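Local coordinates for carbonic anhydrase (Neosartorya fumigata, PDB 7COI), which probably catalyses the reversible hydration of carbon dioxide to hydrogencarbonate and a proton, using one zinc ion bound in each subunit, at residues Leu242-Met245 with Gln246-Leu250; Val220-Leu223 with Ala224-Val228; Trp196-Pro199 with Leu200-Arg204; Ala86-Lys89 with Glu90-Ala93. All coordinates share one frame; numbering follows the deposited sequence.

Interaction 1. Residues Leu242-Met245 with Gln246-Leu250; sequences LEAM and QERGL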
loop_
_atom_site.group_PDB
_atom_site.type_symbol
_atom_site.label_atom_id
_atom_site.label_comp_id
_atom_site.label_asym_id
_atom_site.label_seq_id
_atom_site.Cartn_x
_atom_site.Cartn_y
_atom_site.Cartn_z
ATOM N N LEU A 242 1.258 19.945 8.966
ATOM C CA LEU A 242 1.329 20.735 10.236
ATOM C C LEU A 242 2.411 21.816 10.114
ATOM O O LEU A 242 2.144 22.963 10.548
ATOM C CB LEU A 242 1.606 19.806 11.417
ATOM C CG LEU A 242 0.466 18.859 11.755
ATOM C CD1 LEU A 242 0.943 17.736 12.651
ATOM C CD2 LEU A 242 -0.695 19.601 12.375
ATOM N N GLU A 243 3.566 21.484 9.549
ATOM C CA GLU A 243 4.682 22.437 9.329
ATOM C C GLU A 243 4.181 23.629 8.485
ATOM O O GLU A 243 4.447 24.804 8.838
ATOM C CB GLU A 243 5.866 21.757 8.639
ATOM C CG GLU A 243 6.631 20.732 9.462
ATOM C CD GLU A 243 7.492 19.814 8.591
ATOM O OE1 GLU A 243 7.890 20.258 7.471
ATOM O OE2 GLU A 243 7.718 18.635 8.979
ATOM N N ALA A 244 3.466 23.370 7.386
ATOM C CA ALA A 244 2.973 24.412 6.451
ATOM C C ALA A 244 1.891 25.253 7.125
ATOM O O ALA A 244 1.795 26.471 6.829
ATOM C CB ALA A 244 2.453 23.785 5.172
ATOM N N MET A 245 1.073 24.647 7.977
ATOM C CA MET A 245 0.023 25.397 8.699
ATOM C C MET A 245 0.708 26.409 9.644
ATOM O O MET A 245 0.271 27.552 9.670
ATOM C CB MET A 245 -0.899 24.458 9.461
ATOM C CG MET A 245 -1.761 23.649 8.527
ATOM S SD MET A 245 -2.648 22.380 9.395
ATOM C CE MET A 245 -4.116 23.279 9.891
ATOM N N GLN A 246 1.761 26.018 10.344
ATOM C CA GLN A 246 2.535 26.905 11.273
ATOM C C GLN A 246 3.387 27.934 10.502
ATOM O O GLN A 246 3.406 29.125 10.904
ATOM C CB GLN A 246 3.432 26.045 12.153
ATOM C CG GLN A 246 2.666 25.160 13.109
ATOM C CD GLN A 246 3.597 24.672 14.192
ATOM O OE1 GLN A 246 3.405 24.962 15.369
ATOM N NE2 GLN A 246 4.622 23.930 13.800
ATOM N N GLU A 247 4.073 27.510 9.440
ATOM C CA GLU A 247 5.047 28.331 8.689
ATOM C C GLU A 247 4.353 29.381 7.796
ATOM O O GLU A 247 4.885 30.524 7.732
ATOM C CB GLU A 247 5.967 27.430 7.869
ATOM C CG GLU A 247 6.885 28.223 6.953
ATOM C CD GLU A 247 6.431 28.376 5.494
ATOM O OE1 GLU A 247 5.873 27.392 4.935
ATOM O OE2 GLU A 247 6.695 29.446 4.876
ATOM N N ARG A 248 3.252 29.049 7.107
ATOM C CA ARG A 248 2.685 29.976 6.098
ATOM C C ARG A 248 1.165 30.050 6.142
ATOM O O ARG A 248 0.587 30.640 5.223
ATOM C CB ARG A 248 3.183 29.654 4.690
ATOM C CG ARG A 248 2.779 28.286 4.138
ATOM C CD ARG A 248 2.695 28.317 2.603
ATOM N NE ARG A 248 2.216 27.053 2.044
ATOM C CZ ARG A 248 2.939 25.940 2.011
ATOM N NH1 ARG A 248 4.144 25.913 2.566
ATOM N NH2 ARG A 248 2.468 24.799 1.521
ATOM N N GLY A 249 0.531 29.541 7.192
ATOM C CA GLY A 249 -0.925 29.597 7.330
ATOM C C GLY A 249 -1.601 28.772 6.236
ATOM O O GLY A 249 -2.704 29.169 5.820
ATOM N N LEU A 250 -0.992 27.658 5.794
ATOM C CA LEU A 250 -1.710 26.701 4.901
ATOM C C LEU A 250 -3.077 26.457 5.503
ATOM O O LEU A 250 -3.200 26.217 6.761
ATOM C CB LEU A 250 -0.924 25.392 4.791
ATOM C CG LEU A 250 -1.654 24.235 4.098
ATOM C CD1 LEU A 250 -1.730 24.523 2.638
ATOM C CD2 LEU A 250 -0.931 22.917 4.291
#
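A244 meets both R248 and L250, and its methyl group is where the polar and apolar parts of this helix end come together. L250 brings its CD2 branch to A244 CB at 3.6 Å. From another direction the R248 guanidinium lies over the same methyl, which sits 3.5 Å from its plane and is displaced toward the rim of the group. R248 CG stands between its backbone N and carbonyl carbon (chi1 63°), and the chain then runs extended to NE, which folds the flat end back along the preceding turn. M245 CG lies against the backbone of L250, 3.4 Å from L250 O.

The backbone supplies the frame. Helical bonds run from Q246 N to L242 O and from E247 N to E243 O, but A244 O is gripped twice, by R248 N at 3.0 Å and by L250 N at 3.2 Å. These donors come from opposite faces of the carbonyl plane, and neither lies on a lone pair. G249 is the first residue to leave helical phi/psi, with positive phi, and L250 N follows it back to A244 O; G249 N itself gives only a weak bond to M245 O.

R248 NH1 also forms a salt bridge of 3.3 Å with E247 OE1. Beyond the turn, E247 pairs with R166, while R248 NH2 bonds chiefly to V167 O and also to V162 O. The chemistry implies a helix end closed by doubled use of one carbonyl, with an arginine whose rim is bonded while one face rests on a methyl.

Interaction 2. Residues Val220-Leu223 with Ala224-Val228; sequences VVRL and AELNV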
loop_
_atom_site.group_PDB
_atom_site.type_symbol
_atom_site.label_atom_id
_atom_site.label_comp_id
_atom_site.label_asym_id
_atom_site.label_seq_id
_atom_site.Cartn_x
_atom_site.Cartn_y
_atom_site.Cartn_z
ATOM N N VAL A 220 -26.177 8.560 2.959
ATOM C CA VAL A 220 -25.087 8.659 1.950
ATOM C C VAL A 220 -24.483 10.057 2.062
ATOM O O VAL A 220 -23.278 10.167 2.052
ATOM C CB VAL A 220 -25.563 8.339 0.523
ATOM C CG1 VAL A 220 -24.556 8.770 -0.530
ATOM C CG2 VAL A 220 -25.900 6.864 0.371
ATOM N N VAL A 221 -25.300 11.102 2.220
ATOM C CA VAL A 221 -24.779 12.480 2.407
ATOM C C VAL A 221 -24.059 12.560 3.746
ATOM O O VAL A 221 -22.980 13.148 3.757
ATOM C CB VAL A 221 -25.904 13.528 2.297
ATOM C CG1 VAL A 221 -25.473 14.902 2.793
ATOM C CG2 VAL A 221 -26.399 13.600 0.861
ATOM N N ARG A 222 -24.632 12.050 4.832
ATOM C CA ARG A 222 -24.061 12.205 6.192
ATOM C C ARG A 222 -22.712 11.503 6.215
ATOM O O ARG A 222 -21.746 12.086 6.697
ATOM C CB ARG A 222 -24.968 11.620 7.277
ATOM C CG ARG A 222 -24.442 11.802 8.698
ATOM C CD ARG A 222 -24.171 13.228 9.115
ATOM N NE ARG A 222 -25.442 13.954 9.065
ATOM C CZ ARG A 222 -26.436 13.883 9.968
ATOM N NH1 ARG A 222 -26.335 13.141 11.059
ATOM N NH2 ARG A 222 -27.544 14.573 9.766
ATOM N N LEU A 223 -22.653 10.290 5.696
ATOM C CA LEU A 223 -21.380 9.524 5.708
ATOM C C LEU A 223 -20.367 10.228 4.797
ATOM O O LEU A 223 -19.175 10.229 5.146
ATOM C CB LEU A 223 -21.640 8.079 5.283
ATOM C CG LEU A 223 -20.413 7.175 5.353
ATOM C CD1 LEU A 223 -19.727 7.241 6.702
ATOM C CD2 LEU A 223 -20.784 5.748 5.035
ATOM N N ALA A 224 -20.787 10.811 3.678
ATOM C CA ALA A 224 -19.897 11.596 2.787
ATOM C C ALA A 224 -19.301 12.763 3.570
ATOM O O ALA A 224 -18.137 13.030 3.444
ATOM C CB ALA A 224 -20.650 12.056 1.557
ATOM N N GLU A 225 -20.109 13.463 4.378
ATOM C CA GLU A 225 -19.625 14.591 5.225
ATOM C C GLU A 225 -18.663 14.074 6.293
ATOM O O GLU A 225 -17.639 14.725 6.511
ATOM C CB GLU A 225 -20.784 15.303 5.929
ATOM C CG GLU A 225 -21.741 15.938 4.952
ATOM C CD GLU A 225 -22.994 16.533 5.570
ATOM O OE1 GLU A 225 -23.364 16.103 6.675
ATOM O OE2 GLU A 225 -23.614 17.389 4.917
ATOM N N LEU A 226 -19.024 12.989 6.983
ATOM C CA LEU A 226 -18.170 12.406 8.046
ATOM C C LEU A 226 -16.834 11.980 7.424
ATOM O O LEU A 226 -15.793 12.197 8.047
ATOM C CB LEU A 226 -18.890 11.231 8.704
ATOM C CG LEU A 226 -20.070 11.602 9.610
ATOM C CD1 LEU A 226 -20.799 10.337 9.947
ATOM C CD2 LEU A 226 -19.597 12.347 10.849
ATOM N N ASN A 227 -16.865 11.489 6.189
ATOM C CA ASN A 227 -15.641 11.051 5.456
ATOM C C ASN A 227 -14.756 12.254 5.147
ATOM O O ASN A 227 -13.501 12.158 5.297
ATOM C CB ASN A 227 -16.032 10.257 4.218
ATOM C CG ASN A 227 -14.825 9.741 3.478
ATOM O OD1 ASN A 227 -13.939 9.164 4.107
ATOM N ND2 ASN A 227 -14.780 9.996 2.167
ATOM N N VAL A 228 -15.341 13.379 4.710
ATOM C CA VAL A 228 -14.547 14.602 4.425
ATOM C C VAL A 228 -13.916 15.049 5.743
ATOM O O VAL A 228 -12.737 15.371 5.762
ATOM C CB VAL A 228 -15.408 15.714 3.785
ATOM C CG1 VAL A 228 -14.660 17.034 3.760
ATOM C CG2 VAL A 228 -15.878 15.317 2.375
HETATM O O HOH W 1 -26.026 15.562 6.650
#
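Four successive backbone bonds of regular i to i+4 spacing join V220-L223 to A224-V228 within helix 216-236, among them L226 N to R222 O at 2.9 Å and N227 N to L223 O at 2.8 Å. On one flank the R222 side chain crosses that of E225. R222 CG is anti to the backbone N (chi1 -178°), after which the chain bends twice and turns NE back toward the carboxylate. The guanidinium and carboxylate planes are only 10° apart, but the direct salt bridge from R222 NE to E225 OE1 is long, 3.8 Å. A water bridges the pair: it accepts from R222 NE at 3.0 Å, in the guanidinium plane, and donates to E225 OE1 at 2.7 Å. E225 OE2 passes V221 CG1 at 3.8 Å, while L226 CD1 lies beside R222 CG. The remaining charges have outside partners, E210 for R222 and R265 for E225.

V220 and L223 pack on V181 and L185 of helix 179-185; the V220 side chain lies about 5 Å from that of the zinc ligand C178. L223 also meets helix 193-206, and E225 and V228 touch I256 of strand 251-257.

Interaction 3. Residues Trp196-Pro199 with Leu200-Arg204; sequences WLIP and LRQLR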
loop_
_atom_site.group_PDB
_atom_site.type_symbol
_atom_site.label_atom_id
_atom_site.label_comp_id
_atom_site.label_asym_id
_atom_site.label_seq_id
_atom_site.Cartn_x
_atom_site.Cartn_y
_atom_site.Cartn_z
ATOM N N TRP A 196 -10.159 -0.964 0.453
ATOM C CA TRP A 196 -10.148 0.471 0.122
ATOM C C TRP A 196 -11.222 1.194 0.959
ATOM O O TRP A 196 -10.966 2.324 1.441
ATOM C CB TRP A 196 -10.345 0.714 -1.380
ATOM C CG TRP A 196 -10.316 2.191 -1.628
ATOM C CD1 TRP A 196 -11.380 3.038 -1.794
ATOM C CD2 TRP A 196 -9.138 3.008 -1.623
ATOM N NE1 TRP A 196 -10.933 4.310 -1.921
ATOM C CE2 TRP A 196 -9.572 4.338 -1.766
ATOM C CE3 TRP A 196 -7.775 2.748 -1.471
ATOM C CZ2 TRP A 196 -8.686 5.409 -1.833
ATOM C CZ3 TRP A 196 -6.892 3.816 -1.490
ATOM C CH2 TRP A 196 -7.354 5.121 -1.674
ATOM N N LEU A 197 -12.386 0.570 1.108
ATOM C CA LEU A 197 -13.563 1.221 1.742
ATOM C C LEU A 197 -13.553 1.075 3.257
ATOM O O LEU A 197 -14.450 1.649 3.889
ATOM C CB LEU A 197 -14.845 0.629 1.137
ATOM C CG LEU A 197 -15.037 0.984 -0.340
ATOM C CD1 LEU A 197 -16.228 0.229 -0.900
ATOM C CD2 LEU A 197 -15.166 2.476 -0.563
ATOM N N ILE A 198 -12.575 0.403 3.847
ATOM C CA ILE A 198 -12.594 0.144 5.316
ATOM C C ILE A 198 -12.790 1.457 6.089
ATOM O O ILE A 198 -13.556 1.449 7.069
ATOM C CB ILE A 198 -11.342 -0.622 5.772
ATOM C CG1 ILE A 198 -11.426 -2.090 5.394
ATOM C CG2 ILE A 198 -11.149 -0.454 7.273
ATOM C CD1 ILE A 198 -10.083 -2.822 5.525
ATOM N N PRO A 199 -12.093 2.580 5.789
ATOM C CA PRO A 199 -12.272 3.808 6.569
ATOM C C PRO A 199 -13.716 4.312 6.641
ATOM O O PRO A 199 -14.111 4.847 7.680
ATOM C CB PRO A 199 -11.373 4.825 5.854
ATOM C CG PRO A 199 -10.257 3.963 5.269
ATOM C CD PRO A 199 -11.000 2.729 4.800
ATOM N N LEU A 200 -14.464 4.120 5.554
ATOM C CA LEU A 200 -15.891 4.479 5.488
ATOM C C LEU A 200 -16.685 3.530 6.389
ATOM O O LEU A 200 -17.567 4.028 7.095
ATOM C CB LEU A 200 -16.352 4.438 4.044
ATOM C CG LEU A 200 -15.871 5.595 3.178
ATOM C CD1 LEU A 200 -16.094 5.288 1.715
ATOM C CD2 LEU A 200 -16.619 6.860 3.548
ATOM N N ARG A 201 -16.375 2.231 6.397
ATOM C CA ARG A 201 -17.069 1.273 7.311
ATOM C C ARG A 201 -16.693 1.551 8.764
ATOM O O ARG A 201 -17.550 1.347 9.640
ATOM C CB ARG A 201 -16.819 -0.168 6.904
ATOM C CG ARG A 201 -17.430 -0.551 5.580
ATOM C CD ARG A 201 -17.193 -2.008 5.311
ATOM N NE ARG A 201 -17.714 -2.288 3.999
ATOM C CZ ARG A 201 -18.966 -2.611 3.755
ATOM N NH1 ARG A 201 -19.805 -2.774 4.771
ATOM N NH2 ARG A 201 -19.351 -2.814 2.508
ATOM N N GLN A 202 -15.490 2.069 9.037
ATOM C CA GLN A 202 -15.113 2.426 10.422
ATOM C C GLN A 202 -16.019 3.588 10.889
ATOM O O GLN A 202 -16.500 3.562 12.061
ATOM C CB GLN A 202 -13.640 2.807 10.498
ATOM C CG GLN A 202 -12.712 1.622 10.204
ATOM C CD GLN A 202 -11.271 2.056 10.210
ATOM O OE1 GLN A 202 -10.916 3.103 9.673
ATOM N NE2 GLN A 202 -10.436 1.264 10.849
ATOM N N LEU A 203 -16.228 4.579 10.015
ATOM C CA LEU A 203 -17.126 5.721 10.309
ATOM C C LEU A 203 -18.559 5.213 10.456
ATOM O O LEU A 203 -19.253 5.681 11.392
ATOM C CB LEU A 203 -17.013 6.777 9.204
ATOM C CG LEU A 203 -15.725 7.571 9.206
ATOM C CD1 LEU A 203 -15.598 8.367 7.914
ATOM C CD2 LEU A 203 -15.664 8.484 10.432
ATOM N N ARG A 204 -18.970 4.277 9.604
ATOM C CA ARG A 204 -20.325 3.682 9.705
ATOM C C ARG A 204 -20.516 3.034 11.095
ATOM O O ARG A 204 -21.571 3.283 11.754
ATOM C CB ARG A 204 -20.518 2.678 8.583
ATOM C CG ARG A 204 -21.867 1.989 8.622
ATOM C CD ARG A 204 -21.964 0.995 7.490
ATOM N NE ARG A 204 -23.193 0.234 7.569
ATOM C CZ ARG A 204 -23.471 -0.833 6.857
ATOM N NH1 ARG A 204 -22.606 -1.289 5.954
ATOM N NH2 ARG A 204 -24.623 -1.447 7.066
#
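W196-P199 and L200-R204 form one continuous helix with a kink at P199, whose ring nitrogen has no hydrogen to give to the preceding turn. Beyond it the pattern recovers: R201 N bonds to L197 O at 3.2 Å, Q202 N to I198 O at 2.8 Å, and L203 N to P199 O at 3.2 Å. L200 N adds a weak bond to L197 O.

L197 and L200 meet through single branches, CD2 to CD1 at 3.7 Å. This is a proline kink within helix 193-206, which packs beside helix 216-236 in the beta-class carbonic anhydrase fold; the L200 side chain lies about 6 Å from that of the zinc ligand C178.

On another side, Q202 doubles back over I198. Its CG is anti to its own carbonyl carbon (chi1 -66°) and the chain extends back along the helix, so that CG and CD both lie 3.9 Å from I198 CG2, the methyl branch, and OE1 comes 3.5 Å from P199 CA. The amide is also held from outside, since Q202 NE2 bonds to Q237 OE1 of the second subunit. R201 NH1 reaches S282 O of that same subunit, and I198 packs on its P149.

Interaction 4. Residues Ala86-Lys89 with Glu90-Ala93; sequences AKNK and EWAA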
loop_
_atom_site.group_PDB
_atom_site.type_symbol
_atom_site.label_atom_id
_atom_site.label_comp_id
_atom_site.label_asym_id
_atom_site.label_seq_id
_atom_site.Cartn_x
_atom_site.Cartn_y
_atom_site.Cartn_z
ATOM N N ALA A 86 -10.197 14.422 -31.047
ATOM C CA ALA A 86 -10.610 15.497 -31.978
ATOM C C ALA A 86 -11.016 16.742 -31.193
ATOM O O ALA A 86 -10.599 17.845 -31.591
ATOM C CB ALA A 86 -11.737 15.006 -32.875
ATOM N N LYS A 87 -11.734 16.584 -30.075
ATOM C CA LYS A 87 -12.144 17.728 -29.226
ATOM C C LYS A 87 -10.902 18.325 -28.552
ATOM O O LYS A 87 -10.858 19.554 -28.387
ATOM C CB LYS A 87 -13.197 17.320 -28.208
ATOM C CG LYS A 87 -14.559 17.162 -28.837
ATOM C CD LYS A 87 -15.600 16.614 -27.916
ATOM C CE LYS A 87 -16.902 16.369 -28.671
ATOM N NZ LYS A 87 -17.947 15.848 -27.758
ATOM N N ASN A 88 -9.920 17.498 -28.213
ATOM C CA ASN A 88 -8.636 18.023 -27.666
ATOM C C ASN A 88 -7.994 18.973 -28.717
ATOM O O ASN A 88 -7.483 20.056 -28.327
ATOM C CB ASN A 88 -7.681 16.902 -27.285
ATOM C CG ASN A 88 -6.272 17.421 -27.074
ATOM O OD1 ASN A 88 -6.020 18.174 -26.125
ATOM N ND2 ASN A 88 -5.405 17.024 -27.951
ATOM N N LYS A 89 -7.933 18.561 -29.976
ATOM C CA LYS A 89 -7.293 19.396 -31.028
ATOM C C LYS A 89 -8.065 20.710 -31.171
ATOM O O LYS A 89 -7.437 21.760 -31.351
ATOM C CB LYS A 89 -7.113 18.579 -32.288
ATOM C CG LYS A 89 -6.163 17.413 -32.124
ATOM C CD LYS A 89 -5.694 16.786 -33.425
ATOM C CE LYS A 89 -4.873 15.511 -33.259
ATOM N NZ LYS A 89 -5.555 14.487 -32.417
ATOM N N GLU A 90 -9.389 20.665 -31.090
ATOM C CA GLU A 90 -10.250 21.877 -31.167
ATOM C C GLU A 90 -9.953 22.780 -29.969
ATOM O O GLU A 90 -9.850 23.990 -30.142
ATOM C CB GLU A 90 -11.723 21.497 -31.205
ATOM C CG GLU A 90 -12.147 20.755 -32.444
ATOM C CD GLU A 90 -13.558 20.190 -32.373
ATOM O OE1 GLU A 90 -14.267 20.399 -31.372
ATOM O OE2 GLU A 90 -13.937 19.530 -33.327
ATOM N N TRP A 91 -9.797 22.185 -28.777
ATOM C CA TRP A 91 -9.462 22.954 -27.562
ATOM C C TRP A 91 -8.082 23.619 -27.695
ATOM O O TRP A 91 -7.944 24.809 -27.338
ATOM C CB TRP A 91 -9.586 22.034 -26.340
ATOM C CG TRP A 91 -9.164 22.752 -25.111
ATOM C CD1 TRP A 91 -9.899 23.642 -24.379
ATOM C CD2 TRP A 91 -7.880 22.686 -24.495
ATOM N NE1 TRP A 91 -9.157 24.107 -23.327
ATOM C CE2 TRP A 91 -7.921 23.539 -23.370
ATOM C CE3 TRP A 91 -6.719 21.954 -24.750
ATOM C CZ2 TRP A 91 -6.836 23.694 -22.500
ATOM C CZ3 TRP A 91 -5.651 22.111 -23.890
ATOM C CH2 TRP A 91 -5.720 22.950 -22.772
ATOM N N ALA A 92 -7.079 22.906 -28.196
ATOM C CA ALA A 92 -5.716 23.445 -28.438
ATOM C C ALA A 92 -5.798 24.598 -29.461
ATOM O O ALA A 92 -5.134 25.603 -29.282
ATOM C CB ALA A 92 -4.780 22.364 -28.919
ATOM N N ALA A 93 -6.625 24.465 -30.487
ATOM C CA ALA A 93 -6.804 25.532 -31.506
ATOM C C ALA A 93 -7.407 26.761 -30.825
ATOM O O ALA A 93 -6.856 27.867 -31.022
ATOM C CB ALA A 93 -7.632 25.052 -32.670
#
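E90 folds back along the helix toward A86 and K87, and what it meets there is mainly backbone and aliphatic carbon. With CG set beside the backbone N (chi1 -66°), the extended E90 chain runs toward the preceding turn: CG comes 3.4 Å from A86 O, and OE1 stops 4.1 Å from K87 CG. The charges themselves do not meet, for K87 NZ remains 6.9 Å from E90 OE1. Any attraction between them would therefore act at a distance, without a salt bridge.

The backbone polar groups, by contrast, are fully matched across the junction. The carbonyl oxygens of A86, K87, N88 and K89 accept in turn from the amides of E90, W91, A92 and A93. The longest of the four bonds, from E90 N to A86 O, measures 3.1 Å. The bond from W91 N to K87 O is shorter, at 2.9 Å. Each carbonyl oxygen of the first four residues thus has a donor from the next turn, and each amide of the following four has an acceptor, which is unbroken i to i+4 alpha-helical bonding.

N88 and W91 cross one turn apart, with the amide plane inclined 32° to the indole plane and the amide lying near CE3. Both are buried, and the third subunit contributes to this: W91 packs on its Y257 and N88 on its G262, while A92 meets S261 and K87 meets L130 of the same subunit. The arrangement is that of an amphipathic helix, and helix 80-98 is consistent with the N-terminal helical arm by which beta-class carbonic anhydrases embrace a partner subunit.

Overall arrangement
Along the chain the order is interaction 4, 3, 2 and 1, on helices 80-98, 193-206, 216-236 and 239-248. Interactions 3 and 2 are neighbours: their centres are 11 Å apart, and N227 CG touches L200 CD2 at 3.4 Å, so the two helices pack together on the zinc side. Interaction 1 follows on the next helix, 27 Å from interaction 2 between centres, where the chain turns into strand 251-257 of the mixed sheet. Interaction 4 stands apart, its centre 37 Å or more from the others and across the chain's centre from interactions 2 and 3. The set thus spans the zinc surroundings, a helix end and subunit interfaces.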